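Local coordinates for protein alpha-galactosidase (Lactobacillus brevis, PDB 3MI6) that probably hydrolyses terminal, non-reducing alpha-D-galactose residues from alpha-D-galactosides such as galactose oligosaccharides and galactomannans, at residues L449-A452 and V456-Y459; T485-S490 and E499-Y504; S422-Y425 and D430-I433; G382-D387 and D458-L463. One frame throughout, in Å; residues are numbered along the deposited sequence.

Interaction 1 of 4, residues L449-A452 and V456-Y459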
loop_
_atom_site.group_PDB
_atom_site.type_symbol
_atom_site.label_atom_id
_atom_site.label_comp_id
_atom_site.label_asym_id
_atom_site.label_seq_id
_atom_site.Cartn_x
_atom_site.Cartn_y
_atom_site.Cartn_z
ATOM N N LEU D 449 -27.634 39.072 3.472
ATOM C CA LEU D 449 -28.308 40.024 2.585
ATOM C C LEU D 449 -28.431 39.489 1.177
ATOM O O LEU D 449 -27.519 38.860 0.666
ATOM C CB LEU D 449 -27.510 41.320 2.492
ATOM C CG LEU D 449 -27.344 42.080 3.792
ATOM C CD1 LEU D 449 -26.347 43.217 3.617
ATOM C CD2 LEU D 449 -28.715 42.569 4.226
ATOM N N ASP D 450 -29.541 39.779 0.524
ATOM C CA ASP D 450 -29.666 39.412 -0.880
ATOM C C ASP D 450 -28.772 40.254 -1.810
ATOM O O ASP D 450 -29.206 41.237 -2.399
ATOM C CB ASP D 450 -31.121 39.492 -1.309
ATOM C CG ASP D 450 -31.335 38.976 -2.688
ATOM O OD1 ASP D 450 -30.332 38.748 -3.384
ATOM O OD2 ASP D 450 -32.501 38.797 -3.083
HETATM N N MSE D 451 -27.520 39.847 -1.940
HETATM C CA MSE D 451 -26.566 40.508 -2.826
HETATM C C MSE D 451 -26.984 40.478 -4.285
HETATM O O MSE D 451 -26.336 41.079 -5.132
HETATM C CB MSE D 451 -25.194 39.836 -2.715
HETATM C CG MSE D 451 -24.550 39.922 -1.341
HETATM SE SE MSE D 451 -24.153 41.768 -0.824
HETATM C CE MSE D 451 -22.971 42.248 -2.295
ATOM N N ALA D 452 -28.045 39.743 -4.587
ATOM C CA ALA D 452 -28.507 39.621 -5.958
ATOM C C ALA D 452 -29.220 40.897 -6.381
ATOM O O ALA D 452 -29.430 41.131 -7.569
ATOM C CB ALA D 452 -29.426 38.425 -6.104
ATOM N N VAL D 456 -29.011 46.667 -3.068
ATOM C CA VAL D 456 -28.193 46.285 -1.927
ATOM C C VAL D 456 -26.725 46.660 -2.123
ATOM O O VAL D 456 -26.100 47.220 -1.223
ATOM C CB VAL D 456 -28.319 44.781 -1.623
ATOM C CG1 VAL D 456 -27.361 44.370 -0.519
ATOM C CG2 VAL D 456 -29.748 44.451 -1.240
ATOM N N VAL D 457 -26.182 46.368 -3.299
ATOM C CA VAL D 457 -24.794 46.703 -3.601
ATOM C C VAL D 457 -24.547 48.220 -3.503
ATOM O O VAL D 457 -23.518 48.655 -2.969
ATOM C CB VAL D 457 -24.347 46.108 -4.977
ATOM C CG1 VAL D 457 -22.922 46.473 -5.294
ATOM C CG2 VAL D 457 -24.476 44.595 -4.964
ATOM N N ASP D 458 -25.516 49.009 -3.982
ATOM C CA ASP D 458 -25.442 50.479 -3.956
ATOM C C ASP D 458 -25.389 51.027 -2.543
ATOM O O ASP D 458 -24.630 51.947 -2.248
ATOM C CB ASP D 458 -26.632 51.101 -4.678
ATOM C CG ASP D 458 -26.561 50.946 -6.193
ATOM O OD1 ASP D 458 -25.458 50.682 -6.743
ATOM O OD2 ASP D 458 -27.632 51.102 -6.832
ATOM N N TYR D 459 -26.212 50.453 -1.676
ATOM C CA TYR D 459 -26.266 50.848 -0.279
ATOM C C TYR D 459 -24.956 50.529 0.422
ATOM O O TYR D 459 -24.482 51.300 1.261
ATOM C CB TYR D 459 -27.435 50.152 0.426
ATOM C CG TYR D 459 -27.491 50.369 1.920
ATOM C CD1 TYR D 459 -28.037 51.532 2.460
ATOM C CD2 TYR D 459 -27.010 49.409 2.793
ATOM C CE1 TYR D 459 -28.090 51.734 3.845
ATOM C CE2 TYR D 459 -27.058 49.598 4.163
ATOM C CZ TYR D 459 -27.600 50.760 4.686
ATOM O OH TYR D 459 -27.637 50.935 6.049
#
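Val456, in the first turn of helix 454-471, packs its side chain against the loop 449-452 that leads into that helix. The helix belongs to the (beta/alpha)8 barrel of this glycosyl hydrolase family 36 enzyme and follows the third barrel strand, 408-413, in the chain. From CB outward, each carbon of Val456 has a partner in the loop. Val456 CB lies 3.7 Å from Asp450 O, and Val456 CG2, beside the backbone N, comes to 3.5 Å from the same Asp450 O, so two carbons of the valine pack on one carbonyl oxygen. Val456 CG1, anti to the backbone N (chi1 175°), is 4.1 Å from Asp450 O and also meets Met451 SE at 4.1 Å and Leu449 CB at 4.3 Å. The carbonyl belongs to an inverse gamma turn centred on Asp450, with a weak Met451 N to Leu449 O bond. Outside the pair, Tyr504 of helix 500-518 packs on Met451. The selenomethionine Met451 starts with CB pointing away from the helix. Bends at chi2 (-64°) and chi3 (-59°) fold the chain back, and it crosses both valines at about a right angle. The terminal Met451 CE settles 3.9 Å from Val457 CG2.

Interaction 2 of 4, residues T485-S490 and E499-Y504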
loop_
_atom_site.group_PDB
_atom_site.type_symbol
_atom_site.label_atom_id
_atom_site.label_comp_id
_atom_site.label_asym_id
_atom_site.label_seq_id
_atom_site.Cartn_x
_atom_site.Cartn_y
_atom_site.Cartn_z
ATOM N N THR D 485 -28.709 29.897 3.982
ATOM C CA THR D 485 -29.637 28.860 4.381
ATOM C C THR D 485 -31.033 29.326 3.897
ATOM O O THR D 485 -31.261 30.541 3.705
ATOM C CB THR D 485 -29.517 28.669 5.922
ATOM O OG1 THR D 485 -29.219 27.309 6.222
ATOM C CG2 THR D 485 -30.751 29.091 6.658
ATOM N N GLU D 486 -31.942 28.383 3.648
ATOM C CA GLU D 486 -33.258 28.720 3.082
ATOM C C GLU D 486 -33.190 29.725 1.949
ATOM O O GLU D 486 -33.754 30.791 2.054
ATOM C CB GLU D 486 -34.178 29.301 4.150
ATOM C CG GLU D 486 -34.563 28.328 5.227
ATOM C CD GLU D 486 -33.813 28.583 6.497
ATOM O OE1 GLU D 486 -33.223 29.677 6.616
ATOM O OE2 GLU D 486 -33.809 27.695 7.377
HETATM N N MSE D 487 -32.524 29.377 0.863
HETATM C CA MSE D 487 -32.283 30.324 -0.223
HETATM C C MSE D 487 -33.487 30.775 -1.055
HETATM O O MSE D 487 -34.175 29.974 -1.696
HETATM C CB MSE D 487 -31.207 29.787 -1.144
HETATM C CG MSE D 487 -29.844 30.323 -0.780
HETATM SE SE MSE D 487 -28.443 29.201 -1.511
HETATM C CE MSE D 487 -27.376 29.030 0.136
ATOM N N PHE D 488 -33.721 32.080 -1.059
ATOM C CA PHE D 488 -34.787 32.643 -1.859
ATOM C C PHE D 488 -34.521 34.114 -2.118
ATOM O O PHE D 488 -33.949 34.805 -1.289
ATOM C CB PHE D 488 -36.143 32.446 -1.173
ATOM C CG PHE D 488 -37.324 32.693 -2.082
ATOM C CD1 PHE D 488 -37.948 33.935 -2.115
ATOM C CD2 PHE D 488 -37.807 31.685 -2.903
ATOM C CE1 PHE D 488 -39.035 34.169 -2.948
ATOM C CE2 PHE D 488 -38.879 31.906 -3.731
ATOM C CZ PHE D 488 -39.503 33.159 -3.756
ATOM N N SER D 489 -34.924 34.586 -3.287
ATOM C CA SER D 489 -34.844 35.997 -3.601
ATOM C C SER D 489 -36.204 36.422 -4.135
ATOM O O SER D 489 -36.713 35.830 -5.086
ATOM C CB SER D 489 -33.757 36.240 -4.650
ATOM O OG SER D 489 -33.645 37.613 -4.988
ATOM N N SER D 490 -36.804 37.429 -3.515
ATOM C CA SER D 490 -38.066 37.975 -4.015
ATOM C C SER D 490 -37.837 38.795 -5.288
ATOM O O SER D 490 -38.763 39.058 -6.058
ATOM C CB SER D 490 -38.762 38.812 -2.940
ATOM O OG SER D 490 -37.863 39.714 -2.316
ATOM N N GLU D 499 -30.823 30.747 -9.947
ATOM C CA GLU D 499 -29.808 31.703 -10.387
ATOM C C GLU D 499 -29.317 32.531 -9.223
ATOM O O GLU D 499 -28.493 33.417 -9.411
ATOM C CB GLU D 499 -30.372 32.678 -11.413
ATOM C CG GLU D 499 -30.539 32.188 -12.832
ATOM C CD GLU D 499 -31.267 33.226 -13.697
ATOM O OE1 GLU D 499 -31.142 34.435 -13.402
ATOM O OE2 GLU D 499 -31.971 32.843 -14.663
ATOM N N LEU D 500 -29.834 32.276 -8.025
ATOM C CA LEU D 500 -29.477 33.100 -6.877
ATOM C C LEU D 500 -28.009 32.912 -6.532
ATOM O O LEU D 500 -27.261 33.885 -6.452
ATOM C CB LEU D 500 -30.346 32.764 -5.672
ATOM C CG LEU D 500 -30.662 33.798 -4.588
ATOM C CD1 LEU D 500 -31.171 33.077 -3.335
ATOM C CD2 LEU D 500 -29.483 34.698 -4.236
ATOM N N PRO D 501 -27.576 31.655 -6.331
ATOM C CA PRO D 501 -26.181 31.504 -5.927
ATOM C C PRO D 501 -25.222 32.247 -6.840
ATOM O O PRO D 501 -24.419 33.014 -6.342
ATOM C CB PRO D 501 -25.970 29.992 -5.985
ATOM C CG PRO D 501 -27.308 29.443 -5.632
ATOM C CD PRO D 501 -28.285 30.362 -6.317
ATOM N N HIS D 502 -25.297 32.049 -8.147
ATOM C CA HIS D 502 -24.353 32.736 -9.019
ATOM C C HIS D 502 -24.529 34.252 -9.010
ATOM O O HIS D 502 -23.556 35.003 -9.103
ATOM C CB HIS D 502 -24.438 32.223 -10.443
ATOM C CG HIS D 502 -23.382 32.780 -11.336
ATOM N ND1 HIS D 502 -23.673 33.462 -12.492
ATOM C CD2 HIS D 502 -22.034 32.768 -11.234
ATOM C CE1 HIS D 502 -22.548 33.835 -13.073
ATOM N NE2 HIS D 502 -21.539 33.430 -12.328
ATOM N N ARG D 503 -25.773 34.707 -8.898
ATOM C CA ARG D 503 -26.044 36.130 -8.929
ATOM C C ARG D 503 -25.492 36.768 -7.672
ATOM O O ARG D 503 -24.888 37.839 -7.721
ATOM C CB ARG D 503 -27.541 36.400 -9.075
ATOM C CG ARG D 503 -28.053 36.270 -10.496
ATOM C CD ARG D 503 -29.554 36.446 -10.571
ATOM N NE ARG D 503 -30.018 36.382 -11.955
ATOM C CZ ARG D 503 -30.055 37.429 -12.773
ATOM N NH1 ARG D 503 -29.648 38.622 -12.343
ATOM N NH2 ARG D 503 -30.488 37.285 -14.018
ATOM N N TYR D 504 -25.690 36.095 -6.546
ATOM C CA TYR D 504 -25.189 36.589 -5.281
ATOM C C TYR D 504 -23.687 36.802 -5.403
ATOM O O TYR D 504 -23.136 37.819 -4.971
ATOM C CB TYR D 504 -25.504 35.588 -4.177
ATOM C CG TYR D 504 -24.819 35.863 -2.858
ATOM C CD1 TYR D 504 -23.452 35.687 -2.718
ATOM C CD2 TYR D 504 -25.546 36.269 -1.748
ATOM C CE1 TYR D 504 -22.828 35.922 -1.523
ATOM C CE2 TYR D 504 -24.938 36.503 -0.552
ATOM C CZ TYR D 504 -23.575 36.327 -0.436
ATOM O OH TYR D 504 -22.948 36.556 0.770
#
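Leu500, at the start of helix 500-518, is packed against three consecutive residues, 487-489, of the loop 485-490. Leu500 CD1 lies 4.0 Å from Met487 CB and 3.6 Å from Phe488 N, so the methyl rests on backbone as well as side chain. Leu500 CG, placed anti to the backbone N (chi1 -152°), meets Ser489 CB at 3.9 Å. Farther along, the selenomethionine Met487, extended at chi2 (160°), carries Met487 SE to 4.3 Å from Pro501 CG. Ser489 turns its hydroxyl to Asp450 OD2, a hydrogen bond that ties the chain to the loop before helix 454-471. The helix start has its own brace: Arg503, one turn on, grips Glu499 side-on, with NE 2.7 Å and NH2 3.0 Å from the same Glu499 OE1, which lies nearly in the guanidinium plane. Glu499 OE2 accepts from Asn284 N. Phe488, its CB directed away from the helix, packs on Ser98 of a second subunit. The contact thus joins the long loop after barrel strand 475-478 to the helix that ends it, with strand 283-285 of the beta-sandwich region bordering Glu499 and Arg503 through Trp283.

Interaction 3 of 4, residues S422-Y425 and D430-I433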
loop_
_atom_site.group_PDB
_atom_site.type_symbol
_atom_site.label_atom_id
_atom_site.label_comp_id
_atom_site.label_asym_id
_atom_site.label_seq_id
_atom_site.Cartn_x
_atom_site.Cartn_y
_atom_site.Cartn_z
ATOM N N SER D 422 -30.774 45.163 14.343
ATOM C CA SER D 422 -30.023 46.200 13.651
ATOM C C SER D 422 -30.887 47.191 12.866
ATOM O O SER D 422 -31.846 46.807 12.199
ATOM C CB SER D 422 -28.974 45.570 12.734
ATOM O OG SER D 422 -29.555 45.168 11.518
ATOM N N ASP D 423 -30.515 48.465 12.943
ATOM C CA ASP D 423 -31.177 49.541 12.202
ATOM C C ASP D 423 -31.507 49.169 10.751
ATOM O O ASP D 423 -32.537 49.584 10.211
ATOM C CB ASP D 423 -30.310 50.818 12.204
ATOM C CG ASP D 423 -30.246 51.510 13.581
ATOM O OD1 ASP D 423 -30.743 50.941 14.587
ATOM O OD2 ASP D 423 -29.688 52.635 13.646
ATOM N N LEU D 424 -30.620 48.408 10.119
ATOM C CA LEU D 424 -30.778 48.056 8.716
ATOM C C LEU D 424 -32.003 47.167 8.567
ATOM O O LEU D 424 -32.785 47.306 7.623
ATOM C CB LEU D 424 -29.536 47.313 8.212
ATOM C CG LEU D 424 -29.079 47.511 6.766
ATOM C CD1 LEU D 424 -28.073 46.429 6.374
ATOM C CD2 LEU D 424 -30.243 47.503 5.813
ATOM N N TYR D 425 -32.167 46.248 9.510
ATOM C CA TYR D 425 -33.210 45.253 9.391
ATOM C C TYR D 425 -34.557 45.942 9.482
ATOM O O TYR D 425 -35.521 45.532 8.847
ATOM C CB TYR D 425 -33.063 44.176 10.465
ATOM C CG TYR D 425 -34.198 43.186 10.473
ATOM C CD1 TYR D 425 -34.339 42.252 9.459
ATOM C CD2 TYR D 425 -35.135 43.192 11.495
ATOM C CE1 TYR D 425 -35.385 41.348 9.462
ATOM C CE2 TYR D 425 -36.178 42.300 11.510
ATOM C CZ TYR D 425 -36.307 41.375 10.493
ATOM O OH TYR D 425 -37.363 40.480 10.515
ATOM N N ASP D 430 -37.022 43.016 3.972
ATOM C CA ASP D 430 -37.115 42.267 2.719
ATOM C C ASP D 430 -35.756 42.031 2.055
ATOM O O ASP D 430 -35.683 41.442 0.977
ATOM C CB ASP D 430 -38.069 42.962 1.733
ATOM C CG ASP D 430 -37.551 44.327 1.265
ATOM O OD1 ASP D 430 -37.412 44.530 0.032
ATOM O OD2 ASP D 430 -37.285 45.196 2.131
ATOM N N TRP D 431 -34.685 42.489 2.699
ATOM C CA TRP D 431 -33.328 42.326 2.178
ATOM C C TRP D 431 -32.630 41.039 2.660
ATOM O O TRP D 431 -31.652 40.612 2.050
ATOM C CB TRP D 431 -32.474 43.545 2.528
ATOM C CG TRP D 431 -32.674 44.724 1.623
ATOM C CD1 TRP D 431 -33.673 44.903 0.709
ATOM C CD2 TRP D 431 -31.849 45.896 1.549
ATOM N NE1 TRP D 431 -33.519 46.110 0.067
ATOM C CE2 TRP D 431 -32.410 46.740 0.565
ATOM C CE3 TRP D 431 -30.690 46.312 2.215
ATOM C CZ2 TRP D 431 -31.845 47.972 0.229
ATOM C CZ3 TRP D 431 -30.138 47.535 1.885
ATOM C CH2 TRP D 431 -30.712 48.351 0.900
ATOM N N LEU D 432 -33.113 40.453 3.762
ATOM C CA LEU D 432 -32.702 39.122 4.224
ATOM C C LEU D 432 -33.080 38.003 3.257
ATOM O O LEU D 432 -34.249 37.793 2.986
ATOM C CB LEU D 432 -33.405 38.785 5.542
ATOM C CG LEU D 432 -32.615 38.784 6.841
ATOM C CD1 LEU D 432 -32.507 40.193 7.337
ATOM C CD2 LEU D 432 -33.301 37.917 7.872
ATOM N N ILE D 433 -32.099 37.255 2.773
ATOM C CA ILE D 433 -32.387 36.026 2.042
ATOM C C ILE D 433 -33.262 35.074 2.860
ATOM O O ILE D 433 -32.820 34.495 3.857
ATOM C CB ILE D 433 -31.099 35.299 1.674
ATOM C CG1 ILE D 433 -30.260 36.184 0.758
ATOM C CG2 ILE D 433 -31.407 33.972 1.012
ATOM C CD1 ILE D 433 -29.073 35.466 0.145
#
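Tyr425 N donates to Ser422 O at 2.8 Å and, more weakly, to Ser422 OG at 3.5 Å, a turn that fixes the backbone from which the Tyr425 ring reaches across to Leu432. With CG anti to the backbone N (chi1 174°), the phenol extends past its own chain, and Leu432 CD1 comes to the edge of the ring, near its plane, 3.5 Å from Tyr425 CD1 and 3.8 Å from Tyr425 CE1. The two side chains cross at about a right angle. One residue back on each segment a second apolar pair forms: Leu424 CD2 approaches the six-membered part of the Trp431 indole at a slant, 3.8 Å from Trp431 CE3 and 3.9 Å from Trp431 CZ3. Both segments belong to the loop region between strands 417-418 and 447-448, part of the long excursion of the barrel that follows strand 408-413 and precedes helix 454-471. It lies away from the predicted substrate-binding residues. Trp431 is buried, its ring stacked on His428 and set edge-to-face with Tyr459 of the helix, while Val456 touches it too. Ser422 OG also bonds to Ser419 O, which gives the turn a second tie to the preceding chain. On the more open side of the contact, Tyr425 packs on Val420, and Leu432 leans on Phe447 of strand 447-448.

Interaction 4 of 4, residues G382-D387 and D458-L463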
loop_
_atom_site.group_PDB
_atom_site.type_symbol
_atom_site.label_atom_id
_atom_site.label_comp_id
_atom_site.label_asym_id
_atom_site.label_seq_id
_atom_site.Cartn_x
_atom_site.Cartn_y
_atom_site.Cartn_z
ATOM N N GLY D 382 -24.774 45.253 10.107
ATOM C CA GLY D 382 -25.505 45.942 9.059
ATOM C C GLY D 382 -25.425 47.443 9.265
ATOM O O GLY D 382 -25.742 48.224 8.375
ATOM N N ASP D 383 -24.991 47.839 10.455
ATOM C CA ASP D 383 -24.904 49.243 10.831
ATOM C C ASP D 383 -23.477 49.766 10.713
ATOM O O ASP D 383 -22.803 50.021 11.713
ATOM C CB ASP D 383 -25.399 49.431 12.263
ATOM C CG ASP D 383 -26.879 49.184 12.401
ATOM O OD1 ASP D 383 -27.579 49.187 11.368
ATOM O OD2 ASP D 383 -27.337 48.993 13.547
ATOM N N TRP D 384 -23.031 49.941 9.479
ATOM C CA TRP D 384 -21.647 50.299 9.208
ATOM C C TRP D 384 -21.348 51.779 9.459
ATOM O O TRP D 384 -20.918 52.520 8.568
ATOM C CB TRP D 384 -21.265 49.849 7.795
ATOM C CG TRP D 384 -21.557 48.384 7.604
ATOM C CD1 TRP D 384 -22.467 47.829 6.749
ATOM C CD2 TRP D 384 -20.964 47.292 8.322
ATOM N NE1 TRP D 384 -22.460 46.461 6.875
ATOM C CE2 TRP D 384 -21.547 46.106 7.834
ATOM C CE3 TRP D 384 -19.987 47.205 9.320
ATOM C CZ2 TRP D 384 -21.189 44.843 8.309
ATOM C CZ3 TRP D 384 -19.627 45.949 9.792
ATOM C CH2 TRP D 384 -20.226 44.782 9.283
ATOM N N PHE D 385 -21.588 52.190 10.698
ATOM C CA PHE D 385 -21.248 53.522 11.142
ATOM C C PHE D 385 -20.719 53.449 12.580
ATOM O O PHE D 385 -20.937 52.457 13.273
ATOM C CB PHE D 385 -22.451 54.461 11.007
ATOM C CG PHE D 385 -23.712 53.931 11.622
ATOM C CD1 PHE D 385 -23.820 53.774 12.992
ATOM C CD2 PHE D 385 -24.798 53.614 10.832
ATOM C CE1 PHE D 385 -24.984 53.288 13.567
ATOM C CE2 PHE D 385 -25.959 53.135 11.400
ATOM C CZ PHE D 385 -26.053 52.971 12.774
ATOM N N VAL D 386 -20.028 54.503 13.011
ATOM C CA VAL D 386 -19.277 54.530 14.270
ATOM C C VAL D 386 -20.084 54.323 15.568
ATOM O O VAL D 386 -21.176 54.871 15.745
ATOM C CB VAL D 386 -18.501 55.852 14.397
ATOM C CG1 VAL D 386 -17.294 55.662 15.301
ATOM C CG2 VAL D 386 -18.092 56.375 13.006
ATOM N N ASP D 387 -19.519 53.536 16.481
ATOM C CA ASP D 387 -20.143 53.267 17.778
ATOM C C ASP D 387 -19.592 54.218 18.832
ATOM O O ASP D 387 -18.475 54.022 19.319
ATOM C CB ASP D 387 -19.877 51.820 18.214
ATOM C CG ASP D 387 -20.390 51.526 19.621
ATOM O OD1 ASP D 387 -21.197 52.332 20.135
ATOM O OD2 ASP D 387 -19.998 50.493 20.214
ATOM N N ASP D 458 -25.516 49.009 -3.982
ATOM C CA ASP D 458 -25.442 50.479 -3.956
ATOM C C ASP D 458 -25.389 51.027 -2.543
ATOM O O ASP D 458 -24.630 51.947 -2.248
ATOM C CB ASP D 458 -26.632 51.101 -4.678
ATOM C CG ASP D 458 -26.561 50.946 -6.193
ATOM O OD1 ASP D 458 -25.458 50.682 -6.743
ATOM O OD2 ASP D 458 -27.632 51.102 -6.832
ATOM N N TYR D 459 -26.212 50.453 -1.676
ATOM C CA TYR D 459 -26.266 50.848 -0.279
ATOM C C TYR D 459 -24.956 50.529 0.422
ATOM O O TYR D 459 -24.482 51.300 1.261
ATOM C CB TYR D 459 -27.435 50.152 0.426
ATOM C CG TYR D 459 -27.491 50.369 1.920
ATOM C CD1 TYR D 459 -28.037 51.532 2.460
ATOM C CD2 TYR D 459 -27.010 49.409 2.793
ATOM C CE1 TYR D 459 -28.090 51.734 3.845
ATOM C CE2 TYR D 459 -27.058 49.598 4.163
ATOM C CZ TYR D 459 -27.600 50.760 4.686
ATOM O OH TYR D 459 -27.637 50.935 6.049
ATOM N N LEU D 460 -24.370 49.386 0.071
ATOM C CA LEU D 460 -23.138 48.963 0.710
ATOM C C LEU D 460 -21.962 49.764 0.174
ATOM O O LEU D 460 -21.121 50.230 0.946
ATOM C CB LEU D 460 -22.916 47.465 0.529
ATOM C CG LEU D 460 -23.941 46.608 1.269
ATOM C CD1 LEU D 460 -23.746 45.140 0.944
ATOM C CD2 LEU D 460 -23.861 46.847 2.754
ATOM N N PHE D 461 -21.912 49.938 -1.145
ATOM C CA PHE D 461 -20.860 50.750 -1.734
ATOM C C PHE D 461 -20.842 52.146 -1.129
ATOM O O PHE D 461 -19.789 52.663 -0.785
ATOM C CB PHE D 461 -20.996 50.859 -3.244
ATOM C CG PHE D 461 -20.076 51.882 -3.842
ATOM C CD1 PHE D 461 -18.791 51.536 -4.228
ATOM C CD2 PHE D 461 -20.481 53.194 -3.985
ATOM C CE1 PHE D 461 -17.939 52.476 -4.766
ATOM C CE2 PHE D 461 -19.639 54.136 -4.518
ATOM C CZ PHE D 461 -18.366 53.781 -4.908
ATOM N N LYS D 462 -22.011 52.764 -1.010
ATOM C CA LYS D 462 -22.084 54.103 -0.448
ATOM C C LYS D 462 -21.584 54.145 0.995
ATOM O O LYS D 462 -20.809 55.026 1.353
ATOM C CB LYS D 462 -23.500 54.675 -0.548
ATOM C CG LYS D 462 -23.673 55.968 0.249
ATOM C CD LYS D 462 -25.060 56.568 0.118
ATOM C CE LYS D 462 -25.295 57.617 1.204
ATOM N NZ LYS D 462 -26.734 57.987 1.324
ATOM N N LEU D 463 -22.024 53.190 1.814
ATOM C CA LEU D 463 -21.627 53.121 3.220
ATOM C C LEU D 463 -20.130 52.884 3.451
ATOM O O LEU D 463 -19.530 53.431 4.386
ATOM C CB LEU D 463 -22.437 52.053 3.949
ATOM C CG LEU D 463 -23.406 52.710 4.930
ATOM C CD1 LEU D 463 -24.241 51.697 5.695
ATOM C CD2 LEU D 463 -22.607 53.580 5.880
#
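A first torsion of -54° in Trp384 puts the indole beside the backbone N and away from the carbonyl carbon, and one of 173° in Tyr459 lets the phenol reach Gly382 with its hydroxyl end. The helix is 454-471 of the (beta/alpha)8 barrel, and the opposing chain 382-387 lies in the loop between barrel strand 363-366 and helix 394-404. Tyr459, Leu460 and Leu463, spaced i, i+1, i+4, lie on one face of the helix. Leu463 has the closest approach: Leu463 CD2 sits 3.3 Å from Trp384 O, and Leu463 CD1 lies at the edge of the indole, near its plane, 4.1 Å from Trp384 CB. Leu460 CD2 comes at a slant to the same ring, 4.3 Å from Trp384 CD1. The carbonyl that faces Leu463 is presented by an inverse gamma turn centred on Trp384, closed by Phe385 N to Asp383 O at 2.7 Å. Gly382, with a positive phi of 136°, passes over one face of the indole, its N 3.8 Å above the ring plane and offset toward the rim. Phe371 meets the Trp384 ring from outside the pair, and the indole is about 7 Å from the side chain of Asp368, a predicted substrate-binding residue. Tyr459 OH stops 4.0 Å from Gly382 O.

How the interactions relate
Helix 454-471 joins interactions 1 and 4, which share Asp458 and Tyr459; Met451 SE also packs 3.8 Å from Leu460 CD1. Interaction 3, nested along the chain inside the loop that interaction 4 closes, is tied to interaction 1 by a probable hydrogen bond, Asp450 N to Trp431 O at 2.7 Å, and to interaction 4 by another, Asp423 N to Asp383 OD2 at 3.3 Å. Interaction 2 touches interaction 3 (Phe488 O to Ile433 CG2, 3.5 Å) but not interaction 4, about 22 Å away between centres. The side chains of Met451 and Leu460, near the probable substrate site, lie about 6 and 7 Å from that of Trp478, a predicted substrate-binding residue next to the predicted nucleophile Asp479.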